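Local coordinates for protein Nrps/pks (Streptomyces albus, PDB 4OPF) that is a ketosynthase domain of the acyltransferase-less type I polyketide synthase for oxazolomycin, and probably carries or passes on the acyl chain rather than extending it, at residues M77-L85 with V183-P191; V156-L164 with H333-V343. All blocks are in the same frame, centred on the assembly; numbering follows the deposited sequence.

Interaction 1 of 2, residues M77-L85 with V183-P191; sequences MDPQALLLL and VVAGVTLLP
In the N-terminal half of this thiolase-fold ketosynthase, helix 79-95 packs along the C-terminal half of strand 181-188 and the residue after it, L189, which is gripped by Q80. The short helix and strand axes approach to 8.7 Å and run obliquely antiparallel, at 140°. Q80 leaves the first turn of the helix with its chain extended beyond CG (chi2 -179°), which carries the amide to the passing backbone. There Q80 OE1 accepts the backbone N of L189 at 3.0 Å with a nearly straight N-H, and a bridging water donates both to the same oxygen and to V187 O. At the other end, fixing the amide's orientation, Q80 NE2 bonds to D78 OD2, on its syn lone pair, and to the carbonyl of R114. D78 is at the same time the N-cap of the helix, and its OD1, receiving Q80 N from above the carboxylate plane, holds the group that receives NE2. Deeper in, the contact is apolar: L83, which also meets V227 of the next strand, places CD2 4.0 Å from L189 CD2, while L84 forks over the strand, its CD1 4.0 Å from V187 CG1 and its CD2 3.6 Å from A185 CB.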
loop_
_atom_site.group_PDB
_atom_site.type_symbol
_atom_site.label_atom_id
_atom_site.label_comp_id
_atom_site.label_asym_id
_atom_site.label_seq_id
_atom_site.Cartn_x
_atom_site.Cartn_y
_atom_site.Cartn_z
HETATM N N MSE A 77 -1.481 -6.985 -23.420
HETATM C CA MSE A 77 -1.196 -6.312 -22.192
HETATM C C MSE A 77 -1.736 -4.890 -22.202
HETATM O O MSE A 77 -1.835 -4.232 -23.238
HETATM C CB MSE A 77 0.301 -6.195 -21.951
HETATM C CG MSE A 77 0.717 -7.566 -21.381
HETATM SE SE MSE A 77 2.654 -7.695 -21.687
HETATM C CE MSE A 77 3.215 -6.392 -20.333
ATOM N N ASP A 78 -1.989 -4.387 -21.006
ATOM C CA ASP A 78 -2.235 -2.966 -20.813
ATOM C C ASP A 78 -1.006 -2.174 -21.309
ATOM O O ASP A 78 0.114 -2.373 -20.822
ATOM C CB ASP A 78 -2.531 -2.731 -19.324
ATOM C CG ASP A 78 -2.786 -1.268 -18.962
ATOM O OD1 ASP A 78 -2.748 -0.369 -19.837
ATOM O OD2 ASP A 78 -2.999 -1.038 -17.747
ATOM N N PRO A 79 -1.225 -1.231 -22.224
ATOM C CA PRO A 79 -0.062 -0.457 -22.670
ATOM C C PRO A 79 0.631 0.359 -21.598
ATOM O O PRO A 79 1.806 0.691 -21.770
ATOM C CB PRO A 79 -0.614 0.456 -23.788
ATOM C CG PRO A 79 -2.098 0.243 -23.818
ATOM C CD PRO A 79 -2.399 -1.058 -23.115
ATOM N N GLN A 80 -0.063 0.669 -20.502
ATOM C CA GLN A 80 0.584 1.315 -19.362
ATOM C C GLN A 80 1.688 0.424 -18.816
ATOM O O GLN A 80 2.700 0.927 -18.345
ATOM C CB GLN A 80 -0.437 1.633 -18.268
ATOM C CG GLN A 80 -1.563 2.573 -18.698
ATOM C CD GLN A 80 -2.543 2.878 -17.566
ATOM O OE1 GLN A 80 -2.750 4.033 -17.243
ATOM N NE2 GLN A 80 -3.170 1.834 -16.971
ATOM N N ALA A 81 1.514 -0.903 -18.891
ATOM C CA ALA A 81 2.505 -1.795 -18.363
ATOM C C ALA A 81 3.756 -1.769 -19.253
ATOM O O ALA A 81 4.894 -1.756 -18.753
ATOM C CB ALA A 81 1.947 -3.206 -18.225
ATOM N N LEU A 82 3.568 -1.754 -20.556
ATOM C CA LEU A 82 4.691 -1.709 -21.480
ATOM C C LEU A 82 5.467 -0.402 -21.341
ATOM O O LEU A 82 6.680 -0.399 -21.377
ATOM C CB LEU A 82 4.213 -1.840 -22.901
ATOM C CG LEU A 82 3.456 -3.143 -23.166
ATOM C CD1 LEU A 82 2.828 -3.187 -24.541
ATOM C CD2 LEU A 82 4.454 -4.266 -23.080
ATOM N N LEU A 83 4.760 0.707 -21.168
ATOM C CA LEU A 83 5.404 1.970 -20.971
ATOM C C LEU A 83 6.209 2.014 -19.681
ATOM O O LEU A 83 7.281 2.591 -19.652
ATOM C CB LEU A 83 4.335 3.046 -20.931
ATOM C CG LEU A 83 4.745 4.494 -20.826
ATOM C CD1 LEU A 83 5.673 4.865 -21.930
ATOM C CD2 LEU A 83 3.505 5.394 -20.852
ATOM N N LEU A 84 5.669 1.465 -18.602
ATOM C CA LEU A 84 6.397 1.379 -17.338
ATOM C C LEU A 84 7.671 0.548 -17.457
ATOM O O LEU A 84 8.678 0.853 -16.818
ATOM C CB LEU A 84 5.547 0.742 -16.257
ATOM C CG LEU A 84 4.641 1.700 -15.540
ATOM C CD1 LEU A 84 3.821 0.860 -14.566
ATOM C CD2 LEU A 84 5.417 2.772 -14.754
ATOM N N LEU A 85 7.620 -0.543 -18.221
ATOM C CA LEU A 85 8.831 -1.346 -18.439
ATOM C C LEU A 85 9.970 -0.505 -19.078
ATOM O O LEU A 85 11.112 -0.539 -18.615
ATOM C CB LEU A 85 8.534 -2.567 -19.337
ATOM C CG LEU A 85 7.797 -3.698 -18.608
ATOM C CD1 LEU A 85 7.260 -4.698 -19.610
ATOM C CD2 LEU A 85 8.765 -4.415 -17.683
ATOM N N VAL A 183 11.602 1.267 -6.371
ATOM C CA VAL A 183 11.175 1.895 -7.578
ATOM C C VAL A 183 9.795 2.482 -7.271
ATOM O O VAL A 183 8.907 1.769 -6.770
ATOM C CB VAL A 183 11.017 0.843 -8.692
ATOM C CG1 VAL A 183 10.345 1.435 -9.890
ATOM C CG2 VAL A 183 12.340 0.228 -9.073
ATOM N N VAL A 184 9.589 3.744 -7.586
ATOM C CA VAL A 184 8.298 4.401 -7.399
ATOM C C VAL A 184 7.915 4.994 -8.745
ATOM O O VAL A 184 8.702 5.676 -9.368
ATOM C CB VAL A 184 8.423 5.519 -6.362
ATOM C CG1 VAL A 184 7.168 6.368 -6.232
ATOM C CG2 VAL A 184 8.691 4.905 -5.022
ATOM N N ALA A 185 6.695 4.755 -9.192
ATOM C CA ALA A 185 6.270 5.220 -10.480
ATOM C C ALA A 185 4.844 5.705 -10.405
ATOM O O ALA A 185 4.072 5.290 -9.561
ATOM C CB ALA A 185 6.292 4.087 -11.498
ATOM N N GLY A 186 4.494 6.491 -11.396
ATOM C CA GLY A 186 3.104 6.847 -11.661
ATOM C C GLY A 186 2.909 6.764 -13.145
ATOM O O GLY A 186 3.807 7.123 -13.905
ATOM N N VAL A 187 1.730 6.332 -13.566
ATOM C CA VAL A 187 1.455 6.172 -14.975
ATOM C C VAL A 187 -0.029 6.428 -15.260
ATOM O O VAL A 187 -0.903 6.021 -14.498
ATOM C CB VAL A 187 1.851 4.750 -15.486
ATOM C CG1 VAL A 187 0.983 3.657 -14.864
ATOM C CG2 VAL A 187 1.768 4.650 -16.981
ATOM N N THR A 188 -0.293 7.102 -16.377
ATOM C CA THR A 188 -1.646 7.208 -16.938
ATOM C C THR A 188 -1.561 7.264 -18.423
ATOM O O THR A 188 -0.840 8.080 -18.962
ATOM C CB THR A 188 -2.365 8.506 -16.519
ATOM O OG1 THR A 188 -2.591 8.495 -15.118
ATOM C CG2 THR A 188 -3.715 8.653 -17.241
ATOM N N LEU A 189 -2.281 6.377 -19.076
ATOM C CA LEU A 189 -2.591 6.496 -20.478
ATOM C C LEU A 189 -4.121 6.544 -20.584
ATOM O O LEU A 189 -4.823 5.878 -19.834
ATOM C CB LEU A 189 -2.083 5.302 -21.272
ATOM C CG LEU A 189 -0.560 5.266 -21.448
ATOM C CD1 LEU A 189 -0.154 4.013 -22.230
ATOM C CD2 LEU A 189 -0.051 6.496 -22.188
ATOM N N LEU A 190 -4.633 7.327 -21.514
ATOM C CA LEU A 190 -6.070 7.458 -21.649
ATOM C C LEU A 190 -6.610 6.323 -22.465
ATOM O O LEU A 190 -5.968 5.926 -23.412
ATOM C CB LEU A 190 -6.427 8.807 -22.296
ATOM C CG LEU A 190 -6.077 9.973 -21.364
ATOM C CD1 LEU A 190 -6.530 11.302 -21.915
ATOM C CD2 LEU A 190 -6.666 9.762 -19.986
ATOM N N PRO A 191 -7.772 5.776 -22.068
ATOM C CA PRO A 191 -8.572 4.865 -22.918
ATOM C C PRO A 191 -9.096 5.540 -24.187
ATOM O O PRO A 191 -8.684 5.165 -25.274
ATOM C CB PRO A 191 -9.754 4.477 -22.016
ATOM C CG PRO A 191 -9.311 4.763 -20.610
ATOM C CD PRO A 191 -8.345 5.908 -20.711
HETATM O O HOH W 1 -3.252 4.904 -14.682
#

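Interaction 2 of 2, residues V156-L164 with H333-V343; sequences VDTACSSAL and HPQCAEGIAGV
The backbones of C160 and C336 meet across two short 3-10 turns, their thiols turned to different sides, and interlock through a reciprocal pair of CA-H...O contacts: C336 CA lies 3.4 Å from A159 O, and C160 CA 3.3 Å from Q335 O. Beside them one buried water ties both segments, donating to C160 O and C336 O and accepting from A163 N and G339 N. The near-symmetric bonds are consistent with the internal duplication of the thiolase fold, in which helices 162-175 and 338-352 are the central pair related by a pseudo-twofold. C160, in the TACSS sequence, is consistent with the ketosynthase nucleophile, and H333 with the histidine of the NxGH motif, one of the family's two active-site histidines; the H333 ring edge brings CE1 to 3.5 Å from C160 CB. E338 OE2 also approaches C160, and has a weak hydrogen bond to S395. On the C336 side, SG stands anti to the carbonyl carbon (chi1 -64°), which directs it to S162 OG at 3.6 Å. That hydroxyl donates to A159 O at 2.6 Å and accepts T158 N at 2.7 Å, bracing the turn that presents C160. With an alanine in place of S162, T158 N would probably be left without this acceptor and A159 O less firmly held, and a gap is likely to open beside C336 SG. Further along, A163 CB meets I340 CB at 3.8 Å. G339 packs against L164, where a side-chain carbon would crowd L164 CG, and L164 CD2 reaches V343 CG2 at 3.5 Å.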
loop_
_atom_site.group_PDB
_atom_site.type_symbol
_atom_site.label_atom_id
_atom_site.label_comp_id
_atom_site.label_asym_id
_atom_site.label_seq_id
_atom_site.Cartn_x
_atom_site.Cartn_y
_atom_site.Cartn_z
ATOM N N VAL A 156 -1.137 1.127 -6.182
ATOM C CA VAL A 156 -2.182 1.887 -5.521
ATOM C C VAL A 156 -2.922 2.771 -6.484
ATOM O O VAL A 156 -2.337 3.390 -7.367
ATOM C CB VAL A 156 -1.653 2.701 -4.325
ATOM C CG1 VAL A 156 -1.185 1.738 -3.253
ATOM C CG2 VAL A 156 -0.488 3.548 -4.698
ATOM N N ASP A 157 -4.233 2.836 -6.303
ATOM C CA ASP A 157 -5.027 3.820 -7.044
ATOM C C ASP A 157 -5.837 4.750 -6.093
ATOM O O ASP A 157 -6.817 4.329 -5.508
ATOM C CB ASP A 157 -5.953 3.134 -8.030
ATOM C CG ASP A 157 -6.854 4.129 -8.766
ATOM O OD1 ASP A 157 -6.730 5.404 -8.625
ATOM O OD2 ASP A 157 -7.663 3.585 -9.538
ATOM N N THR A 158 -5.336 5.968 -5.887
ATOM C CA THR A 158 -6.029 6.979 -5.083
ATOM C C THR A 158 -6.103 8.218 -5.947
ATOM O O THR A 158 -5.937 9.341 -5.472
ATOM C CB THR A 158 -5.294 7.301 -3.758
ATOM O OG1 THR A 158 -3.936 7.620 -4.014
ATOM C CG2 THR A 158 -5.325 6.147 -2.767
ATOM N N ALA A 159 -6.384 7.999 -7.228
ATOM C CA ALA A 159 -6.571 9.067 -8.224
ATOM C C ALA A 159 -5.324 9.919 -8.308
ATOM O O ALA A 159 -4.202 9.355 -8.428
ATOM C CB ALA A 159 -7.843 9.877 -7.930
ATOM N N CYS A 160 -5.448 11.246 -8.173
ATOM C CA CYS A 160 -4.314 12.125 -8.466
ATOM C C CYS A 160 -3.200 11.999 -7.448
ATOM O O CYS A 160 -2.035 12.327 -7.746
ATOM C CB CYS A 160 -4.775 13.590 -8.584
ATOM S SG CYS A 160 -5.402 14.283 -7.025
ATOM N N SER A 161 -3.521 11.507 -6.252
ATOM C CA SER A 161 -2.495 11.317 -5.228
ATOM C C SER A 161 -1.788 9.944 -5.292
ATOM O O SER A 161 -0.899 9.701 -4.513
ATOM C CB SER A 161 -3.069 11.533 -3.834
ATOM O OG SER A 161 -4.124 10.625 -3.631
ATOM N N SER A 162 -2.110 9.119 -6.265
ATOM C CA SER A 162 -1.626 7.723 -6.307
ATOM C C SER A 162 -0.100 7.632 -6.228
ATOM O O SER A 162 0.420 6.828 -5.473
ATOM C CB SER A 162 -2.064 7.041 -7.570
ATOM O OG SER A 162 -3.472 6.962 -7.640
ATOM N N ALA A 163 0.601 8.438 -7.001
ATOM C CA ALA A 163 2.071 8.353 -7.014
ATOM C C ALA A 163 2.732 8.817 -5.717
ATOM O O ALA A 163 3.772 8.270 -5.319
ATOM C CB ALA A 163 2.663 9.123 -8.192
ATOM N N LEU A 164 2.159 9.830 -5.065
ATOM C CA LEU A 164 2.594 10.214 -3.732
ATOM C C LEU A 164 2.255 9.187 -2.680
ATOM O O LEU A 164 3.045 8.964 -1.729
ATOM C CB LEU A 164 2.034 11.575 -3.310
ATOM C CG LEU A 164 2.501 12.793 -4.094
ATOM C CD1 LEU A 164 2.125 14.073 -3.368
ATOM C CD2 LEU A 164 3.989 12.790 -4.145
ATOM N N HIS A 333 -3.781 17.583 -16.644
ATOM C CA HIS A 333 -3.933 16.824 -15.413
ATOM C C HIS A 333 -3.668 15.327 -15.685
ATOM O O HIS A 333 -4.547 14.633 -16.173
ATOM C CB HIS A 333 -5.354 16.983 -14.866
ATOM C CG HIS A 333 -5.509 16.514 -13.445
ATOM N ND1 HIS A 333 -4.764 15.489 -12.903
ATOM C CD2 HIS A 333 -6.340 16.922 -12.457
ATOM C CE1 HIS A 333 -5.109 15.298 -11.642
ATOM N NE2 HIS A 333 -6.063 16.160 -11.340
ATOM N N PRO A 334 -2.463 14.820 -15.365
ATOM C CA PRO A 334 -2.129 13.414 -15.676
ATOM C C PRO A 334 -2.671 12.364 -14.709
ATOM O O PRO A 334 -2.076 11.299 -14.594
ATOM C CB PRO A 334 -0.594 13.394 -15.690
ATOM C CG PRO A 334 -0.139 14.699 -15.159
ATOM C CD PRO A 334 -1.337 15.535 -14.750
ATOM N N GLN A 335 -3.800 12.639 -14.069
ATOM C CA GLN A 335 -4.486 11.717 -13.176
ATOM C C GLN A 335 -3.504 10.990 -12.203
ATOM O O GLN A 335 -2.828 11.651 -11.417
ATOM C CB GLN A 335 -5.315 10.742 -14.013
ATOM C CG GLN A 335 -5.980 11.385 -15.215
ATOM C CD GLN A 335 -7.190 12.204 -14.831
ATOM O OE1 GLN A 335 -8.086 11.704 -14.149
ATOM N NE2 GLN A 335 -7.233 13.475 -15.272
ATOM N N CYS A 336 -3.349 9.650 -12.292
ATOM C CA CYS A 336 -2.477 8.896 -11.339
ATOM C C CYS A 336 -1.034 9.289 -11.428
ATOM O O CYS A 336 -0.282 9.117 -10.517
ATOM C CB CYS A 336 -2.647 7.343 -11.507
ATOM S SG CYS A 336 -4.347 6.799 -11.088
ATOM N N ALA A 337 -0.612 9.775 -12.565
ATOM C CA ALA A 337 0.737 10.286 -12.682
ATOM C C ALA A 337 0.938 11.764 -12.226
ATOM O O ALA A 337 2.026 12.322 -12.416
ATOM C CB ALA A 337 1.172 10.153 -14.145
ATOM N N GLU A 338 -0.087 12.420 -11.692
ATOM C CA GLU A 338 0.013 13.883 -11.394
ATOM C C GLU A 338 1.084 14.130 -10.367
ATOM O O GLU A 338 1.906 15.088 -10.505
ATOM C CB GLU A 338 -1.331 14.491 -10.881
ATOM C CG GLU A 338 -1.264 15.965 -10.396
ATOM C CD GLU A 338 -1.327 16.146 -8.862
ATOM O OE1 GLU A 338 -0.269 16.147 -8.190
ATOM O OE2 GLU A 338 -2.434 16.324 -8.304
ATOM N N GLY A 339 1.035 13.328 -9.305
ATOM C CA GLY A 339 1.989 13.479 -8.250
ATOM C C GLY A 339 3.394 13.268 -8.758
ATOM O O GLY A 339 4.341 13.896 -8.266
ATOM N N ILE A 340 3.560 12.353 -9.720
ATOM C CA ILE A 340 4.913 11.988 -10.088
ATOM C C ILE A 340 5.440 13.088 -11.015
ATOM O O ILE A 340 6.615 13.362 -10.975
ATOM C CB ILE A 340 5.073 10.544 -10.705
ATOM C CG1 ILE A 340 6.539 10.135 -10.651
ATOM C CG2 ILE A 340 4.649 10.490 -12.126
ATOM C CD1 ILE A 340 6.932 9.775 -9.250
ATOM N N ALA A 341 4.592 13.702 -11.826
ATOM C CA ALA A 341 4.987 14.866 -12.615
ATOM C C ALA A 341 5.442 16.047 -11.758
ATOM O O ALA A 341 6.453 16.690 -12.045
ATOM C CB ALA A 341 3.862 15.295 -13.506
ATOM N N GLY A 342 4.733 16.265 -10.662
ATOM C CA GLY A 342 5.080 17.250 -9.699
ATOM C C GLY A 342 6.352 16.968 -8.967
ATOM O O GLY A 342 7.151 17.864 -8.811
ATOM N N VAL A 343 6.575 15.724 -8.530
ATOM C CA VAL A 343 7.782 15.385 -7.835
ATOM C C VAL A 343 8.973 15.519 -8.764
ATOM O O VAL A 343 9.982 16.064 -8.369
ATOM C CB VAL A 343 7.680 13.963 -7.234
ATOM C CG1 VAL A 343 9.031 13.426 -6.787
ATOM C CG2 VAL A 343 6.715 13.986 -6.036
HETATM O O HOH W 2 -0.033 10.881 -8.519
#

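In the fold
After strand 9-17 and two helices the chain forms helix 79-95, then strands 107-112 and 153-156, before the turn at 156-164 starts helix 162-175. Strand 181-188 follows and closes interaction 1 across 97 intervening residues. Interaction 2 is left pending until 333-343 returns, after strand 226-234 and much of the C-terminal half. The two contacts therefore cross: 156-164 lies inside the first loop, and 183-191 inside the second. Interaction 1 fastens an outer helix to the large sheet, whereas interaction 2 joins the two halves at their central helices. Strand 181-188 connects them, since T188 OG1 probably hydrogen-bonds to P334 O at 2.9 Å.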